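Platelet aggregation factor Sm-hPAF (Streptococcus mitis, PDB 4GWI) binds fucosylated Lewis glycans through its F-type lectin domain, the piece crystallised here, and probably forms pores in cholesterol-containing host membranes as a cytolysin. Local coordinates at residues Lys71-Gly76 against Glu140-Arg145. The protein carries 2 engineered substitutions. Numbering follows the deposited sequence.
With CA (calcium ion), chain F; FUC (alpha-L-fucopyranose), chain B.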
ATOM      1  N   LYS A  71       1.517  -1.448   6.852  1.00 19.01           N
ATOM      2  CA  LYS A  71       1.873  -2.863   6.601  1.00 18.50           C
ATOM      3  C   LYS A  71       1.329  -3.226   5.202  1.00 18.15           C
ATOM      4  O   LYS A  71       0.168  -2.960   4.954  1.00 20.20           O
ATOM      5  CB  LYS A  71       1.173  -3.756   7.645  1.00 22.40           C
ATOM      6  CG  LYS A  71       1.743  -5.142   7.606  1.00 26.41           C
ATOM      7  CD  LYS A  71       1.395  -5.846   8.965  1.00 27.46           C
ATOM      8  CE  LYS A  71       1.824  -7.310   8.780  1.00 32.50           C
ATOM      9  NZ  LYS A  71       1.214  -8.027   9.962  1.00 37.75           N
ATOM     10  N   LEU A  72       2.203  -3.729   4.362  1.00 17.68           N
ATOM     11  CA  LEU A  72       1.801  -4.081   2.982  1.00 17.74           C
ATOM     12  C   LEU A  72       1.724  -5.653   3.013  1.00 18.94           C
ATOM     13  O   LEU A  72       2.639  -6.327   3.454  1.00 21.30           O
ATOM     14  CB  LEU A  72       2.885  -3.740   1.963  1.00 19.23           C
ATOM     15  CG  LEU A  72       3.258  -2.239   1.900  1.00 26.39           C
ATOM     16  CD1 LEU A  72       4.075  -2.072   0.624  1.00 24.92           C
ATOM     17  CD2 LEU A  72       2.123  -1.219   1.943  1.00 26.53           C
ATOM     18  N   TYR A  73       0.715  -6.142   2.324  1.00 17.27           N
ATOM     19  CA  TYR A  73       0.593  -7.614   2.103  1.00 17.90           C
ATOM     20  C   TYR A  73       0.618  -7.844   0.638  1.00 19.53           C
ATOM     21  O   TYR A  73      -0.201  -7.272  -0.113  1.00 19.29           O
ATOM     22  CB  TYR A  73      -0.732  -8.114   2.669  1.00 18.59           C
ATOM     23  CG  TYR A  73      -0.882  -7.975   4.170  1.00 18.08           C
ATOM     24  CD1 TYR A  73      -0.782  -9.120   4.959  1.00 21.04           C
ATOM     25  CD2 TYR A  73      -1.115  -6.725   4.788  1.00 19.37           C
ATOM     26  CE1 TYR A  73      -0.940  -9.004   6.325  1.00 23.28           C
ATOM     27  CE2 TYR A  73      -1.250  -6.612   6.176  1.00 20.66           C
ATOM     28  CZ  TYR A  73      -1.156  -7.778   6.909  1.00 21.89           C
ATOM     29  OH  TYR A  73      -1.365  -7.708   8.261  1.00 23.86           O
ATOM     30  N   ASN A  74       1.589  -8.633   0.181  1.00 18.29           N
ATOM     31  CA  ASN A  74       1.824  -8.844  -1.238  1.00 19.22           C
ATOM     32  C   ASN A  74       0.857  -9.844  -1.860  1.00 20.10           C
ATOM     33  O   ASN A  74       0.276 -10.641  -1.133  1.00 21.33           O
ATOM     34  CB  ASN A  74       3.295  -9.337  -1.443  1.00 19.89           C
ATOM     35  CG  ASN A  74       3.806  -9.084  -2.833  1.00 21.19           C
ATOM     36  OD1 ASN A  74       3.131  -8.554  -3.720  1.00 22.23           O
ATOM     37  ND2 ASN A  74       5.053  -9.558  -3.062  1.00 22.16           N
ATOM     38  N   ARG A  75       0.724  -9.795  -3.193  1.00 19.57           N
ATOM     39  CA  ARG A  75       0.074 -10.928  -3.897  1.00 18.17           C
ATOM     40  C   ARG A  75       0.911 -12.184  -3.697  1.00 23.35           C
ATOM     41  O   ARG A  75       2.139 -12.112  -3.708  1.00 25.61           O
ATOM     42  CB  ARG A  75       0.000 -10.541  -5.347  1.00 18.08           C
ATOM     43  CG  ARG A  75      -0.734 -11.628  -6.141  1.00 19.38           C
ATOM     44  CD  ARG A  75      -0.828 -11.210  -7.603  1.00 19.28           C
ATOM     45  NE  ARG A  75      -1.460 -12.319  -8.372  1.00 19.72           N
ATOM     46  CZ  ARG A  75      -1.694 -12.294  -9.695  1.00 19.76           C
ATOM     47  NH1 ARG A  75      -1.412 -11.208 -10.468  1.00 20.24           N
ATOM     48  NH2 ARG A  75      -2.277 -13.404 -10.236  1.00 22.78           N
ATOM     49  N   GLY A  76       0.191 -13.299  -3.606  1.00 22.40           N
ATOM     50  CA  GLY A  76       0.888 -14.619  -3.301  1.00 25.53           C
ATOM     51  C   GLY A  76       0.812 -15.695  -4.374  1.00 34.04           C
ATOM     52  O   GLY A  76       1.587 -16.631  -4.319  1.00 37.11           O
ATOM     53  N   GLU A 140      -3.405  -6.184   0.560  1.00 15.81           N
ATOM     54  CA  GLU A 140      -3.988  -5.310   1.622  1.00 15.47           C
ATOM     55  C   GLU A 140      -2.883  -4.312   2.013  1.00 16.43           C
ATOM     56  O   GLU A 140      -1.695  -4.633   1.948  1.00 17.05           O
ATOM     57  CB  GLU A 140      -4.325  -6.197   2.885  1.00 16.77           C
ATOM     58  CG  GLU A 140      -5.287  -5.432   3.830  1.00 17.60           C
ATOM     59  CD  GLU A 140      -6.762  -5.375   3.393  1.00 18.45           C
ATOM     60  OE1 GLU A 140      -7.182  -5.801   2.297  1.00 18.36           O
ATOM     61  OE2 GLU A 140      -7.549  -4.761   4.161  1.00 18.49           O
ATOM     62  N   VAL A 141      -3.371  -3.104   2.374  1.00 16.03           N
ATOM     63  CA  VAL A 141      -2.454  -2.143   3.050  1.00 15.38           C
ATOM     64  C   VAL A 141      -3.187  -1.731   4.329  1.00 14.96           C
ATOM     65  O   VAL A 141      -4.377  -1.317   4.307  1.00 18.76           O
ATOM     66  CB  VAL A 141      -2.323  -0.898   2.129  1.00 15.72           C
ATOM     67  CG1 VAL A 141      -1.495   0.165   2.887  1.00 19.88           C
ATOM     68  CG2 VAL A 141      -1.573  -1.260   0.841  1.00 17.34           C
ATOM     69  N   GLU A 142      -2.483  -1.920   5.429  1.00 15.90           N
ATOM     70  CA  GLU A 142      -3.076  -1.557   6.759  1.00 17.10           C
ATOM     71  C   GLU A 142      -2.252  -0.411   7.331  1.00 16.77           C
ATOM     72  O   GLU A 142      -1.023  -0.331   7.074  1.00 18.50           O
ATOM     73  CB  GLU A 142      -2.957  -2.760   7.733  1.00 18.67           C
ATOM     74  CG  GLU A 142      -3.864  -3.909   7.220  1.00 20.30           C
ATOM     75  CD  GLU A 142      -3.688  -5.147   8.099  1.00 25.58           C
ATOM     76  OE1 GLU A 142      -2.700  -5.300   8.869  1.00 24.77           O
ATOM     77  OE2 GLU A 142      -4.608  -6.031   7.951  1.00 25.35           O
ATOM     78  N   VAL A 143      -2.936   0.494   8.018  1.00 16.80           N
ATOM     79  CA  VAL A 143      -2.183   1.715   8.522  1.00 17.45           C
ATOM     80  C   VAL A 143      -2.560   1.897  10.002  1.00 18.31           C
ATOM     81  O   VAL A 143      -3.745   1.747  10.355  1.00 18.95           O
ATOM     82  CB  VAL A 143      -2.679   2.939   7.760  1.00 18.18           C
ATOM     83  CG1 VAL A 143      -2.003   4.234   8.330  1.00 19.48           C
ATOM     84  CG2 VAL A 143      -2.358   2.794   6.242  1.00 17.41           C
ATOM     85  N   PHE A 144      -1.553   2.197  10.838  1.00 18.49           N
ATOM     86  CA  PHE A 144      -1.796   2.275  12.297  1.00 20.31           C
ATOM     87  C   PHE A 144      -1.259   3.588  12.844  1.00 20.57           C
ATOM     88  O   PHE A 144      -0.169   3.995  12.391  1.00 21.01           O
ATOM     89  CB  PHE A 144      -1.087   1.142  12.975  1.00 21.00           C
ATOM     90  CG  PHE A 144      -1.547  -0.226  12.438  1.00 22.25           C
ATOM     91  CD1 PHE A 144      -2.723  -0.856  12.948  1.00 22.90           C
ATOM     92  CD2 PHE A 144      -0.835  -0.818  11.381  1.00 22.73           C
ATOM     93  CE1 PHE A 144      -3.123  -2.103  12.376  1.00 22.49           C
ATOM     94  CE2 PHE A 144      -1.222  -2.088  10.832  1.00 22.11           C
ATOM     95  CZ  PHE A 144      -2.400  -2.656  11.314  1.00 21.20           C
ATOM     96  N   ARG A 145      -2.029   4.193  13.761  1.00 20.65           N
ATOM     97  CA  ARG A 145      -1.496   5.421  14.393  1.00 23.19           C
ATOM     98  C   ARG A 145      -0.377   5.140  15.371  1.00 25.52           C
ATOM     99  O   ARG A 145      -0.299   4.111  15.993  1.00 24.36           O
ATOM    100  CB  ARG A 145      -2.593   6.099  15.147  1.00 24.28           C
ATOM    101  CG  ARG A 145      -3.779   6.511  14.361  1.00 28.64           C
ATOM    102  CD  ARG A 145      -4.832   7.162  15.322  1.00 33.13           C
ATOM    103  NE  ARG A 145      -6.023   7.574  14.622  1.00 32.16           N
ATOM    104  CZ  ARG A 145      -7.211   6.960  14.657  1.00 32.82           C
ATOM    105  NH1 ARG A 145      -8.241   7.435  13.903  1.00 31.85           N
ATOM    106  NH2 ARG A 145      -7.392   5.822  15.379  1.00 34.29           N
TER
HETATM  107 CA    CA F 204      -7.677  -7.277   0.429  1.00 17.05          CA
HETATM  108  C1  FUC B   3      -1.586 -14.119 -13.619  1.00 35.86           C
HETATM  109  C2  FUC B   3      -0.507 -13.204 -14.168  1.00 32.30           C
HETATM  110  C3  FUC B   3      -1.082 -12.196 -15.115  1.00 28.49           C
HETATM  111  C4  FUC B   3      -2.125 -11.393 -14.368  1.00 27.87           C
HETATM  112  C5  FUC B   3      -3.154 -12.377 -13.855  1.00 29.73           C
HETATM  113  C6  FUC B   3      -4.277 -11.688 -13.116  1.00 27.42           C
HETATM  114  O2  FUC B   3       0.461 -13.991 -14.843  1.00 36.06           O
HETATM  115  O3  FUC B   3      -0.073 -11.383 -15.560  1.00 29.16           O
HETATM  116  O4  FUC B   3      -1.493 -10.697 -13.327  1.00 24.88           O
HETATM  117  O5  FUC B   3      -2.572 -13.328 -13.013  1.00 28.38           O
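The ring of Y73 meets the neighbouring antiparallel strand at its edge, where the backbone O of E140 lies in the ring plane. E140 CB sits to one face of the ring, obliquely off Y73 CD2, at 3.8 Å. Farther out, the E142 carboxylate reaches the phenol end, the planes 67° apart. Y73 OH donates to E142 OE1 at 2.8 Å, from above the carboxylate plane. The chi1 of Y73 (-64°), with CG anti to the carbonyl carbon, lays the ring toward E142. At the edge of the F144 ring lie K71 CB and, in plane, E142 OE1. The chain of K71 runs extended beside E142; its NZ makes a weak bond to Y73 OH and a salt bridge to E112. On the other face, L72 CD2 touches V141 CG2 at 3.9 Å.

K71 and E142 exchange two backbone bonds, and Y73 N reaches E140 O at 2.9 Å; the return bond from E140 N is weak. E140 turns its carboxylate away to calcium (OE1 at 2.4 Å), and G35 N holds its OE2. Beyond Y73, R75 grips fucose edge-on: NH1 bonds O4 and NH2 bonds O5, while D77 braces NE. The pairing thus joins a calcium ligand to the strand leading into the glycan pocket of this F-type lectin fold. K71 NZ, 4.9 Å from E142 OE1 without touching it, may favour the charged carboxylate, partly through Y73 OH.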